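Local coordinates for protein beta-N-acetylhexosaminidase (Akkermansia muciniphila, PDB 6JEB) that hydrolyses terminal non-reducing N-acetylhexosamine residues of N-acetyl-beta-D-hexosaminides, including GlcNAc of N-glycans and chitobiose, as a zinc-binding family 20 glycoside hydrolase, at residues 188-193 against 287-292; 97-102 against 126-131; 39-44 against 63-68. All coordinates share one frame; numbering follows the deposited sequence.

Interaction 1 (188-193 against 287-292)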
ATOM      1  N   ILE A 188       6.755  10.206   2.358  1.00 11.46           N
ATOM      2  CA  ILE A 188       7.601  10.945   3.290  1.00 12.58           C
ATOM      3  C   ILE A 188       6.658  11.438   4.377  1.00 12.25           C
ATOM      4  O   ILE A 188       5.936  12.427   4.187  1.00 13.20           O
ATOM      5  CB  ILE A 188       8.327  12.113   2.610  1.00 12.55           C
ATOM      6  CG1 ILE A 188       8.997  11.667   1.301  1.00 14.28           C
ATOM      7  CG2 ILE A 188       9.334  12.754   3.572  1.00 15.58           C
ATOM      8  CD1 ILE A 188      10.063  10.592   1.464  1.00 16.35           C
ATOM      9  N   ASP A 189       6.625  10.741   5.510  1.00 12.08           N
ATOM     10  CA  ASP A 189       5.622  11.037   6.527  1.00 12.07           C
ATOM     11  C   ASP A 189       5.987  12.337   7.256  1.00 11.51           C
ATOM     12  O   ASP A 189       7.117  12.509   7.731  1.00 12.69           O
ATOM     13  CB  ASP A 189       5.508   9.848   7.488  1.00 13.37           C
ATOM     14  CG  ASP A 189       4.222   9.856   8.305  1.00 13.58           C
ATOM     15  OD1 ASP A 189       3.608  10.933   8.465  1.00 14.46           O
ATOM     16  OD2 ASP A 189       3.841   8.764   8.807  1.00 12.75           O
ATOM     17  N   MET A 190       5.042  13.272   7.310  1.00 12.24           N
ATOM     18  CA  MET A 190       5.254  14.557   7.963  1.00 11.95           C
ATOM     19  C   MET A 190       3.903  15.075   8.430  1.00 12.94           C
ATOM     20  O   MET A 190       2.868  14.699   7.871  1.00 14.73           O
ATOM     21  CB  MET A 190       5.882  15.554   6.984  1.00 12.79           C
ATOM     22  CG  MET A 190       5.065  15.751   5.724  1.00 15.13           C
ATOM     23  SD  MET A 190       5.899  16.793   4.518  1.00 19.70           S
ATOM     24  CE  MET A 190       7.028  15.636   3.794  1.00 19.83           C
ATOM     25  N   PRO A 191       3.873  15.949   9.454  1.00 13.23           N
ATOM     26  CA  PRO A 191       5.024  16.501  10.173  1.00 13.38           C
ATOM     27  C   PRO A 191       5.528  15.614  11.313  1.00 12.97           C
ATOM     28  O   PRO A 191       6.595  15.904  11.862  1.00 13.53           O
ATOM     29  CB  PRO A 191       4.476  17.822  10.722  1.00 14.44           C
ATOM     30  CG  PRO A 191       3.017  17.525  10.995  1.00 15.79           C
ATOM     31  CD  PRO A 191       2.602  16.565   9.887  1.00 13.93           C
ATOM     32  N   GLY A 192       4.784  14.566  11.661  1.00 13.34           N
ATOM     33  CA  GLY A 192       5.157  13.659  12.723  1.00 13.58           C
ATOM     34  C   GLY A 192       5.796  12.388  12.208  1.00 13.07           C
ATOM     35  O   GLY A 192       6.298  12.322  11.079  1.00 14.05           O
ATOM     36  N   HIS A 193       5.771  11.354  13.050  1.00 11.65           N
ATOM     37  CA  HIS A 193       6.467  10.102  12.760  1.00 11.72           C
ATOM     38  C   HIS A 193       7.894  10.377  12.292  1.00 12.31           C
ATOM     39  O   HIS A 193       8.397   9.779  11.335  1.00 12.65           O
ATOM     40  CB  HIS A 193       5.680   9.237  11.767  1.00 12.65           C
ATOM     41  CG  HIS A 193       4.598   8.431  12.418  1.00 12.36           C
ATOM     42  ND1 HIS A 193       4.845   7.212  13.014  1.00 12.86           N
ATOM     43  CD2 HIS A 193       3.277   8.679  12.597  1.00 13.36           C
ATOM     44  CE1 HIS A 193       3.719   6.732  13.514  1.00 14.27           C
ATOM     45  NE2 HIS A 193       2.750   7.604  13.276  1.00 14.40           N
ATOM     46  N   LYS A 287      -3.323  22.741   8.426  1.00 18.40           N
ATOM     47  CA  LYS A 287      -3.824  23.003   7.079  1.00 19.46           C
ATOM     48  C   LYS A 287      -2.828  23.830   6.272  1.00 19.28           C
ATOM     49  O   LYS A 287      -2.543  23.521   5.109  1.00 19.36           O
ATOM     50  CB  LYS A 287      -5.182  23.706   7.156  1.00 20.47           C
ATOM     51  CG  LYS A 287      -5.804  24.010   5.809  1.00 22.36           C
ATOM     52  CD  LYS A 287      -7.126  24.748   5.977  1.00 24.40           C
ATOM     53  CE  LYS A 287      -7.799  24.978   4.633  1.00 28.03           C
ATOM     54  NZ  LYS A 287      -8.193  23.688   3.979  1.00 30.85           N
ATOM     55  N   ALA A 288      -2.277  24.881   6.881  1.00 19.30           N
ATOM     56  CA  ALA A 288      -1.316  25.731   6.181  1.00 19.81           C
ATOM     57  C   ALA A 288      -0.027  24.977   5.878  1.00 18.65           C
ATOM     58  O   ALA A 288       0.585  25.180   4.822  1.00 18.83           O
ATOM     59  CB  ALA A 288      -1.014  26.971   7.017  1.00 20.47           C
ATOM     60  N   PHE A 289       0.400  24.107   6.798  1.00 17.82           N
ATOM     61  CA  PHE A 289       1.596  23.305   6.572  1.00 17.34           C
ATOM     62  C   PHE A 289       1.422  22.404   5.355  1.00 16.27           C
ATOM     63  O   PHE A 289       2.297  22.335   4.483  1.00 16.91           O
ATOM     64  CB  PHE A 289       1.904  22.476   7.825  1.00 17.15           C
ATOM     65  CG  PHE A 289       3.020  21.488   7.634  1.00 16.25           C
ATOM     66  CD1 PHE A 289       4.338  21.914   7.598  1.00 17.59           C
ATOM     67  CD2 PHE A 289       2.754  20.131   7.472  1.00 16.53           C
ATOM     68  CE1 PHE A 289       5.375  21.002   7.403  1.00 17.95           C
ATOM     69  CE2 PHE A 289       3.787  19.218   7.277  1.00 16.93           C
ATOM     70  CZ  PHE A 289       5.099  19.655   7.248  1.00 16.89           C
ATOM     71  N   PHE A 290       0.290  21.703   5.277  1.00 16.81           N
ATOM     72  CA  PHE A 290       0.042  20.840   4.128  1.00 16.27           C
ATOM     73  C   PHE A 290      -0.101  21.646   2.841  1.00 18.43           C
ATOM     74  O   PHE A 290       0.341  21.197   1.775  1.00 19.04           O
ATOM     75  CB  PHE A 290      -1.196  19.980   4.371  1.00 18.26           C
ATOM     76  CG  PHE A 290      -0.973  18.848   5.332  1.00 17.69           C
ATOM     77  CD1 PHE A 290       0.275  18.256   5.458  1.00 19.95           C
ATOM     78  CD2 PHE A 290      -2.024  18.361   6.093  1.00 19.24           C
ATOM     79  CE1 PHE A 290       0.473  17.193   6.336  1.00 21.57           C
ATOM     80  CE2 PHE A 290      -1.834  17.295   6.970  1.00 20.90           C
ATOM     81  CZ  PHE A 290      -0.584  16.717   7.094  1.00 20.07           C
ATOM     82  N   ALA A 291      -0.721  22.829   2.912  1.00 18.93           N
ATOM     83  CA  ALA A 291      -0.875  23.651   1.713  1.00 18.77           C
ATOM     84  C   ALA A 291       0.476  24.125   1.195  1.00 19.65           C
ATOM     85  O   ALA A 291       0.716  24.140  -0.018  1.00 19.26           O
ATOM     86  CB  ALA A 291      -1.797  24.841   1.991  1.00 19.85           C
ATOM     87  N   LYS A 292       1.374  24.516   2.101  1.00 18.55           N
ATOM     88  CA  LYS A 292       2.705  24.931   1.680  1.00 19.94           C
ATOM     89  C   LYS A 292       3.475  23.759   1.087  1.00 18.69           C
ATOM     90  O   LYS A 292       4.178  23.912   0.081  1.00 20.26           O
ATOM     91  CB  LYS A 292       3.450  25.543   2.868  1.00 20.90           C
ATOM     92  CG  LYS A 292       4.781  26.184   2.527  1.00 22.39           C
ATOM     93  CD  LYS A 292       5.231  27.065   3.675  1.00 24.58           C
ATOM     94  CE  LYS A 292       6.583  27.691   3.417  1.00 26.78           C
ATOM     95  NZ  LYS A 292       6.906  28.707   4.464  1.00 30.56           N
TER
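Met190 and Pro191, in the loop that follows strand 183-187, press against the rings of Phe289 and Phe290, neighbours on helix 282-299. The contact illustrates how an active-site loop can be seated on aromatic side chains without direct polar ties between the two segments. The apolar packing centres on Phe289, whose CG is anti to the backbone N (chi1 173°), which sends the ring out from the helix to the loop. Its CE2 lies 3.8 Å from Pro191 CB, while Met190 CG comes in near the ring plane, at the edge, 4.0 Å from the same CE2. Pro191 CD also reaches Phe290 CE1, at 4.2 Å, the two side chains meeting at about a right angle, so the proline ring touches both phenylalanines. A Met-aromatic contact adds to this: Met190 SD stands 5.1 Å from the centroid of the Phe289 ring, 64° off its normal. A third kind of approach brings a carbonyl to an aromatic edge, with Met190 O in the plane of the Phe290 ring, 3.8 Å from Phe290 CE1. Trp233 meets the Phe289 ring and Phe306 that of Phe290, extending the aromatic packing. The peptide bond before Pro191 is cis, and the loop leads on to His193 of the charge relay system. The arrangement belongs to the catalytic end of a TIM barrel, where a loop following a strand carries active-site residues.

Interaction 2 (97-102 against 126-131)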
ATOM      1  N   VAL A  97       4.287  -1.345   1.840  1.00 11.52           N
ATOM      2  CA  VAL A  97       5.354  -1.947   2.630  1.00 12.21           C
ATOM      3  C   VAL A  97       5.990  -0.872   3.497  1.00 10.71           C
ATOM      4  O   VAL A  97       5.888   0.331   3.224  1.00 11.50           O
ATOM      5  CB  VAL A  97       6.408  -2.687   1.769  1.00 11.77           C
ATOM      6  CG1 VAL A  97       5.787  -3.910   1.116  1.00 14.35           C
ATOM      7  CG2 VAL A  97       7.034  -1.746   0.732  1.00 12.96           C
ATOM      8  N   ASP A  98       6.659  -1.318   4.561  1.00 11.00           N
ATOM      9  CA  ASP A  98       7.152  -0.447   5.627  1.00 11.08           C
ATOM     10  C   ASP A  98       8.640  -0.701   5.850  1.00 11.41           C
ATOM     11  O   ASP A  98       9.054  -1.210   6.899  1.00 12.16           O
ATOM     12  CB  ASP A  98       6.340  -0.696   6.899  1.00 11.68           C
ATOM     13  CG  ASP A  98       6.717   0.222   8.052  1.00 12.00           C
ATOM     14  OD1 ASP A  98       7.513   1.177   7.874  1.00 12.34           O
ATOM     15  OD2 ASP A  98       6.182  -0.025   9.154  1.00 12.01           O
ATOM     16  N   PRO A  99       9.483  -0.338   4.878  1.00 11.13           N
ATOM     17  CA  PRO A  99      10.928  -0.491   5.094  1.00 10.99           C
ATOM     18  C   PRO A  99      11.465   0.453   6.150  1.00 10.58           C
ATOM     19  O   PRO A  99      12.560   0.207   6.668  1.00 11.48           O
ATOM     20  CB  PRO A  99      11.530  -0.201   3.714  1.00 10.72           C
ATOM     21  CG  PRO A  99      10.511   0.727   3.067  1.00 11.18           C
ATOM     22  CD  PRO A  99       9.173   0.197   3.538  1.00 10.73           C
ATOM     23  N   ALA A 100      10.727   1.519   6.499  1.00 11.22           N
ATOM     24  CA  ALA A 100      11.158   2.379   7.599  1.00 10.98           C
ATOM     25  C   ALA A 100      11.319   1.583   8.887  1.00 11.72           C
ATOM     26  O   ALA A 100      12.300   1.766   9.619  1.00 12.61           O
ATOM     27  CB  ALA A 100      10.155   3.514   7.808  1.00 11.56           C
ATOM     28  N   ARG A 101      10.359   0.704   9.191  1.00 11.74           N
ATOM     29  CA  ARG A 101      10.439  -0.069  10.428  1.00 11.97           C
ATOM     30  C   ARG A 101      11.427  -1.223  10.318  1.00 11.29           C
ATOM     31  O   ARG A 101      12.206  -1.466  11.248  1.00 13.97           O
ATOM     32  CB  ARG A 101       9.053  -0.581  10.825  1.00 11.72           C
ATOM     33  CG  ARG A 101       8.265   0.397  11.704  1.00 12.10           C
ATOM     34  CD  ARG A 101       8.153   1.799  11.080  1.00 12.51           C
ATOM     35  NE  ARG A 101       7.328   2.652  11.928  1.00 13.10           N
ATOM     36  CZ  ARG A 101       5.997   2.659  11.903  1.00 12.83           C
ATOM     37  NH1 ARG A 101       5.338   1.880  11.046  1.00 13.46           N
ATOM     38  NH2 ARG A 101       5.321   3.442  12.732  1.00 13.19           N
ATOM     39  N   HIS A 102      11.409  -1.954   9.205  1.00 11.76           N
ATOM     40  CA  HIS A 102      12.418  -2.977   8.948  1.00 12.57           C
ATOM     41  C   HIS A 102      12.754  -2.930   7.472  1.00 13.48           C
ATOM     42  O   HIS A 102      11.867  -3.096   6.627  1.00 13.01           O
ATOM     43  CB  HIS A 102      11.948  -4.381   9.347  1.00 13.08           C
ATOM     44  CG  HIS A 102      12.113  -4.675  10.804  1.00 13.11           C
ATOM     45  ND1 HIS A 102      11.075  -4.582  11.704  1.00 14.13           N
ATOM     46  CD2 HIS A 102      13.203  -5.041  11.523  1.00 14.12           C
ATOM     47  CE1 HIS A 102      11.516  -4.881  12.915  1.00 14.66           C
ATOM     48  NE2 HIS A 102      12.805  -5.159  12.835  1.00 14.17           N
ATOM     49  N   LEU A 126       5.481   2.847  -0.664  1.00 11.12           N
ATOM     50  CA  LEU A 126       6.675   2.657   0.164  1.00 10.44           C
ATOM     51  C   LEU A 126       6.624   3.611   1.354  1.00 10.91           C
ATOM     52  O   LEU A 126       6.772   4.829   1.188  1.00 11.47           O
ATOM     53  CB  LEU A 126       7.946   2.931  -0.638  1.00 11.90           C
ATOM     54  CG  LEU A 126       8.123   2.181  -1.954  1.00 12.49           C
ATOM     55  CD1 LEU A 126       9.415   2.627  -2.645  1.00 13.15           C
ATOM     56  CD2 LEU A 126       8.108   0.672  -1.722  1.00 13.78           C
ATOM     57  N   HIS A 127       6.463   3.060   2.554  1.00 10.71           N
ATOM     58  CA  HIS A 127       6.526   3.865   3.773  1.00 10.73           C
ATOM     59  C   HIS A 127       8.009   3.983   4.114  1.00 10.68           C
ATOM     60  O   HIS A 127       8.582   3.143   4.811  1.00 11.77           O
ATOM     61  CB  HIS A 127       5.727   3.210   4.893  1.00 10.25           C
ATOM     62  CG  HIS A 127       5.540   4.087   6.087  1.00 10.86           C
ATOM     63  ND1 HIS A 127       4.590   5.087   6.137  1.00 11.12           N
ATOM     64  CD2 HIS A 127       6.185   4.119   7.279  1.00 11.20           C
ATOM     65  CE1 HIS A 127       4.660   5.699   7.306  1.00 11.41           C
ATOM     66  NE2 HIS A 127       5.619   5.130   8.018  1.00 12.38           N
ATOM     67  N   LEU A 128       8.648   5.020   3.569  1.00 10.41           N
ATOM     68  CA  LEU A 128      10.104   5.119   3.572  1.00  9.80           C
ATOM     69  C   LEU A 128      10.671   5.721   4.850  1.00 11.25           C
ATOM     70  O   LEU A 128      11.878   5.580   5.099  1.00 11.85           O
ATOM     71  CB  LEU A 128      10.565   5.972   2.386  1.00 11.26           C
ATOM     72  CG  LEU A 128      10.398   5.333   1.002  1.00 11.09           C
ATOM     73  CD1 LEU A 128      10.458   6.396  -0.095  1.00 13.47           C
ATOM     74  CD2 LEU A 128      11.463   4.268   0.756  1.00 13.86           C
ATOM     75  N   THR A 129       9.850   6.428   5.634  1.00 10.45           N
ATOM     76  CA  THR A 129      10.338   7.210   6.762  1.00 11.30           C
ATOM     77  C   THR A 129       9.417   7.031   7.959  1.00 11.01           C
ATOM     78  O   THR A 129       8.192   6.990   7.813  1.00 12.80           O
ATOM     79  CB  THR A 129      10.443   8.714   6.415  1.00 12.04           C
ATOM     80  OG1 THR A 129       9.135   9.286   6.329  1.00 14.03           O
ATOM     81  CG2 THR A 129      11.159   8.933   5.084  1.00 12.29           C
ATOM     82  N   ASP A 130      10.007   6.935   9.147  1.00 10.89           N
ATOM     83  CA  ASP A 130       9.212   6.892  10.369  1.00 10.67           C
ATOM     84  C   ASP A 130      10.121   7.170  11.564  1.00 11.10           C
ATOM     85  O   ASP A 130      11.212   7.735  11.413  1.00 12.51           O
ATOM     86  CB  ASP A 130       8.439   5.565  10.482  1.00 11.26           C
ATOM     87  CG  ASP A 130       7.127   5.735  11.229  1.00 12.72           C
ATOM     88  OD1 ASP A 130       7.170   5.894  12.471  1.00 12.82           O
ATOM     89  OD2 ASP A 130       6.055   5.753  10.574  1.00 13.02           O
ATOM     90  N   ASN A 131       9.670   6.762  12.755  1.00 11.57           N
ATOM     91  CA  ASN A 131      10.436   7.015  13.970  1.00 11.59           C
ATOM     92  C   ASN A 131      11.654   6.111  14.063  1.00 12.44           C
ATOM     93  O   ASN A 131      12.656   6.495  14.681  1.00 12.52           O
ATOM     94  CB  ASN A 131       9.552   6.766  15.186  1.00 12.15           C
ATOM     95  CG  ASN A 131       8.423   7.762  15.296  1.00 12.68           C
ATOM     96  OD1 ASN A 131       8.616   8.966  15.093  1.00 12.95           O
ATOM     97  ND2 ASN A 131       7.234   7.271  15.631  1.00 13.37           N
TER
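Arg101 reaches across from the loop after strand 92-97 to lay its guanidinium over Asp130 of the charge relay system, a worked case of one arginine serving two carboxylates. CB and CG carry the chain outward to a bend at chi2 (54°), which turns CD back to within 3.8 Å of Asp130 CB. NE donates to Gln132 OE1. Over one face of the guanidinium lies the Asp130 carboxylate, the planes 36° apart, with OD2 3.2 Å above the guanidinium plane and displaced toward the rim. NH1 leaves the group in its own plane and meets Asp98 OD2 there, in a salt bridge of 2.8 Å. NH2 forms a second, to Asp130 OD1, 3.1 Å away. With a methionine here, Asp98 and Asp130 would probably lose the positive group they share, and Gln132 OE1 its donor. Asp130 has other partners: His127 NE2 gives OD2 a bond of 2.7 Å to its anti lone pair, in the plane of the imidazole, and Asn131 N and His193 ND1 donate to OD1. Along the backbones, His127 N donates to Val97 O at 2.9 Å and Ala100 N to His127 O at 3.2 Å, while Asp98 OD1 accepts from Arg101 N in an Asx motif. Adjacent parallel strands of a TIM barrel thus deliver a substrate-binding arginine and a charge-relay aspartate to the same active site.

Interaction 3 (39-44 against 63-68)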
ATOM      1  N   TYR A  39     -10.018  -6.673 -20.512  1.00 11.96           N
ATOM      2  CA  TYR A  39      -9.601  -7.715 -21.443  1.00 12.33           C
ATOM      3  C   TYR A  39     -10.735  -8.719 -21.628  1.00 12.39           C
ATOM      4  O   TYR A  39     -11.666  -8.805 -20.817  1.00 12.77           O
ATOM      5  CB  TYR A  39      -8.289  -8.427 -21.004  1.00 12.40           C
ATOM      6  CG  TYR A  39      -8.480  -9.279 -19.771  1.00 11.30           C
ATOM      7  CD1 TYR A  39      -8.885 -10.609 -19.879  1.00 12.93           C
ATOM      8  CD2 TYR A  39      -8.291  -8.749 -18.497  1.00 12.38           C
ATOM      9  CE1 TYR A  39      -9.101 -11.385 -18.762  1.00 13.09           C
ATOM     10  CE2 TYR A  39      -8.493  -9.519 -17.370  1.00 12.48           C
ATOM     11  CZ  TYR A  39      -8.910 -10.839 -17.510  1.00 12.22           C
ATOM     12  OH  TYR A  39      -9.149 -11.615 -16.402  1.00 13.01           O
ATOM     13  N   ARG A  40     -10.638  -9.477 -22.717  1.00 11.89           N
ATOM     14  CA  ARG A  40     -11.486 -10.633 -22.966  1.00 12.13           C
ATOM     15  C   ARG A  40     -10.569 -11.795 -23.313  1.00 12.10           C
ATOM     16  O   ARG A  40      -9.781 -11.708 -24.260  1.00 13.66           O
ATOM     17  CB  ARG A  40     -12.457 -10.364 -24.114  1.00 13.91           C
ATOM     18  CG  ARG A  40     -13.420 -11.518 -24.381  1.00 16.17           C
ATOM     19  CD  ARG A  40     -14.229 -11.300 -25.671  1.00 22.95           C
ATOM     20  NE  ARG A  40     -14.817  -9.961 -25.729  1.00 31.42           N
ATOM     21  CZ  ARG A  40     -14.446  -9.003 -26.575  1.00 35.48           C
ATOM     22  NH1 ARG A  40     -13.492  -9.226 -27.476  1.00 35.30           N
ATOM     23  NH2 ARG A  40     -15.042  -7.817 -26.527  1.00 36.53           N
ATOM     24  N   LEU A  41     -10.646 -12.866 -22.534  1.00 12.88           N
ATOM     25  CA  LEU A  41      -9.792 -14.031 -22.726  1.00 12.36           C
ATOM     26  C   LEU A  41     -10.688 -15.215 -23.031  1.00 13.55           C
ATOM     27  O   LEU A  41     -11.546 -15.569 -22.217  1.00 14.39           O
ATOM     28  CB  LEU A  41      -8.953 -14.286 -21.475  1.00 12.66           C
ATOM     29  CG  LEU A  41      -7.988 -15.470 -21.532  1.00 14.02           C
ATOM     30  CD1 LEU A  41      -6.918 -15.269 -22.600  1.00 16.27           C
ATOM     31  CD2 LEU A  41      -7.343 -15.669 -20.173  1.00 16.29           C
ATOM     32  N   THR A  42     -10.506 -15.813 -24.204  1.00 14.23           N
ATOM     33  CA  THR A  42     -11.320 -16.940 -24.645  1.00 14.60           C
ATOM     34  C   THR A  42     -10.458 -18.193 -24.647  1.00 14.10           C
ATOM     35  O   THR A  42      -9.410 -18.236 -25.304  1.00 15.44           O
ATOM     36  CB  THR A  42     -11.909 -16.671 -26.030  1.00 14.69           C
ATOM     37  OG1 THR A  42     -12.670 -15.456 -25.980  1.00 15.79           O
ATOM     38  CG2 THR A  42     -12.824 -17.822 -26.461  1.00 15.99           C
ATOM     39  N   VAL A  43     -10.896 -19.204 -23.905  1.00 14.97           N
ATOM     40  CA  VAL A  43     -10.197 -20.478 -23.789  1.00 14.92           C
ATOM     41  C   VAL A  43     -10.909 -21.475 -24.694  1.00 15.11           C
ATOM     42  O   VAL A  43     -12.109 -21.725 -24.523  1.00 16.60           O
ATOM     43  CB  VAL A  43     -10.185 -20.956 -22.327  1.00 16.06           C
ATOM     44  CG1 VAL A  43      -9.572 -22.355 -22.208  1.00 17.72           C
ATOM     45  CG2 VAL A  43      -9.438 -19.949 -21.448  1.00 16.43           C
ATOM     46  N   THR A  44     -10.190 -22.018 -25.674  1.00 16.08           N
ATOM     47  CA  THR A  44     -10.710 -22.996 -26.621  1.00 16.53           C
ATOM     48  C   THR A  44      -9.852 -24.257 -26.568  1.00 18.13           C
ATOM     49  O   THR A  44      -8.738 -24.228 -26.036  1.00 18.15           O
ATOM     50  CB  THR A  44     -10.701 -22.448 -28.062  1.00 17.63           C
ATOM     51  OG1 THR A  44      -9.381 -22.561 -28.618  1.00 18.12           O
ATOM     52  CG2 THR A  44     -11.176 -20.993 -28.113  1.00 18.76           C
ATOM     53  N   ALA A  63      -2.077 -11.862 -16.680  1.00 13.59           N
ATOM     54  CA  ALA A  63      -2.072 -12.353 -15.304  1.00 12.89           C
ATOM     55  C   ALA A  63      -3.122 -13.443 -15.103  1.00 12.70           C
ATOM     56  O   ALA A  63      -2.868 -14.445 -14.418  1.00 13.18           O
ATOM     57  CB  ALA A  63      -2.299 -11.195 -14.331  1.00 15.09           C
ATOM     58  N   THR A  64      -4.306 -13.270 -15.690  1.00 12.88           N
ATOM     59  CA  THR A  64      -5.298 -14.338 -15.641  1.00 13.20           C
ATOM     60  C   THR A  64      -4.807 -15.577 -16.373  1.00 12.90           C
ATOM     61  O   THR A  64      -4.963 -16.702 -15.880  1.00 13.02           O
ATOM     62  CB  THR A  64      -6.608 -13.826 -16.235  1.00 12.58           C
ATOM     63  OG1 THR A  64      -7.118 -12.804 -15.370  1.00 13.30           O
ATOM     64  CG2 THR A  64      -7.633 -14.958 -16.373  1.00 14.12           C
ATOM     65  N   LEU A  65      -4.203 -15.394 -17.548  1.00 13.48           N
ATOM     66  CA  LEU A  65      -3.654 -16.528 -18.287  1.00 13.98           C
ATOM     67  C   LEU A  65      -2.614 -17.274 -17.456  1.00 14.49           C
ATOM     68  O   LEU A  65      -2.547 -18.510 -17.492  1.00 15.19           O
ATOM     69  CB  LEU A  65      -3.056 -16.040 -19.606  1.00 15.85           C
ATOM     70  CG  LEU A  65      -2.573 -17.086 -20.607  1.00 16.58           C
ATOM     71  CD1 LEU A  65      -3.709 -18.024 -20.964  1.00 17.67           C
ATOM     72  CD2 LEU A  65      -2.014 -16.398 -21.853  1.00 18.57           C
ATOM     73  N   ARG A  66      -1.803 -16.537 -16.694  1.00 14.65           N
ATOM     74  CA  ARG A  66      -0.809 -17.159 -15.826  0.70 14.70           C
ATOM     75  C   ARG A  66      -1.481 -18.050 -14.786  1.00 15.19           C
ATOM     76  O   ARG A  66      -1.039 -19.179 -14.537  1.00 15.54           O
ATOM     77  CB  ARG A  66       0.015 -16.045 -15.170  0.70 16.06           C
ATOM     78  CG  ARG A  66       1.145 -16.473 -14.270  0.70 17.62           C
ATOM     79  CD  ARG A  66       2.093 -15.287 -13.986  0.70 18.83           C
ATOM     80  NE  ARG A  66       1.375 -14.120 -13.475  0.70 19.20           N
ATOM     81  CZ  ARG A  66       1.793 -12.860 -13.579  0.70 18.07           C
ATOM     82  NH1 ARG A  66       2.946 -12.568 -14.180  0.70 19.53           N
ATOM     83  NH2 ARG A  66       1.059 -11.886 -13.069  0.70 13.45           N
ATOM     84  N   GLN A  67      -2.558 -17.552 -14.161  1.00 14.18           N
ATOM     85  CA  GLN A  67      -3.263 -18.359 -13.168  1.00 13.21           C
ATOM     86  C   GLN A  67      -3.913 -19.576 -13.812  1.00 15.20           C
ATOM     87  O   GLN A  67      -3.913 -20.667 -13.227  1.00 16.26           O
ATOM     88  CB  GLN A  67      -4.294 -17.517 -12.414  1.00 14.35           C
ATOM     89  CG  GLN A  67      -3.654 -16.453 -11.536  1.00 13.96           C
ATOM     90  CD  GLN A  67      -4.587 -15.943 -10.453  1.00 13.07           C
ATOM     91  OE1 GLN A  67      -5.752 -16.341 -10.381  1.00 14.60           O
ATOM     92  NE2 GLN A  67      -4.076 -15.067  -9.593  1.00 13.16           N
ATOM     93  N   LEU A  68      -4.468 -19.412 -15.017  1.00 14.55           N
ATOM     94  CA  LEU A  68      -5.053 -20.554 -15.716  1.00 14.52           C
ATOM     95  C   LEU A  68      -3.988 -21.580 -16.080  1.00 15.44           C
ATOM     96  O   LEU A  68      -4.247 -22.790 -16.033  1.00 16.07           O
ATOM     97  CB  LEU A  68      -5.802 -20.089 -16.963  1.00 15.44           C
ATOM     98  CG  LEU A  68      -7.098 -19.325 -16.704  1.00 16.55           C
ATOM     99  CD1 LEU A  68      -7.657 -18.845 -18.027  1.00 17.60           C
ATOM    100  CD2 LEU A  68      -8.106 -20.202 -15.966  1.00 18.21           C
TER
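Tyr39 and Thr64 meet at one end of a helix-on-sheet packing in the alpha/beta domain that precedes the catalytic barrel, family 20 domain 2. Strand 39-44 and the 63-68 segment of helix 55-73 run in nearly the same direction, 28° apart, with their axes 10.2 Å from each other at closest approach. Tyr39, Leu41 and Val43, every second residue of the strand, face the helix, and each is turned differently against its partners. With Tyr39 CG between its backbone N and carbonyl carbon (chi1 69°), the ring is directed to the helix and its phenol slants across Thr64. Leu41 slides past Thr64 in the opposite direction, its CD2 3.9 Å from Thr64 CG2. The same methyl meets Leu68 tip to tip, CD2 to CD1 at 3.8 Å, whereas Val43 approaches that leucine obliquely, CG2 standing 4.0 Å from Leu68 CD1. Leu68 CD1 thus touches two strand residues, and Tyr4 packs beside both Val43 and Leu68. The polar end is also tied to its surroundings: Lys120 NZ is hydrogen-bonded to Thr64 OG1, and Asp86 OD2 makes a weak hydrogen bond with Tyr39 OH. Across the contact, Tyr39 OH and Thr64 OG1 form a hydrogen bond of 2.6 Å.

In the fold
From the N terminus, interaction 3 comes first: it folds helix 55-73 back onto strand 39-44, closing a loop that contains strand 47-52 within domain 2. Interaction 2 follows in the catalytic domain, pairing the first two barrel strands, 92-97 and 123-127, across the loop that holds helix 106-118, a beta-alpha-beta crossover. Interaction 1 spans much more chain, tying the loop after strand 183-187 to helix 282-299. The three lie in series, with none nested or crossed. Interactions 1 and 2 nevertheless meet at the charge relay, and Asp189 N lies 3.0 Å from Thr129 OG1, probably a hydrogen bond. Interaction 3 stands apart, its nearest atoms about 17 Å from those of interaction 2.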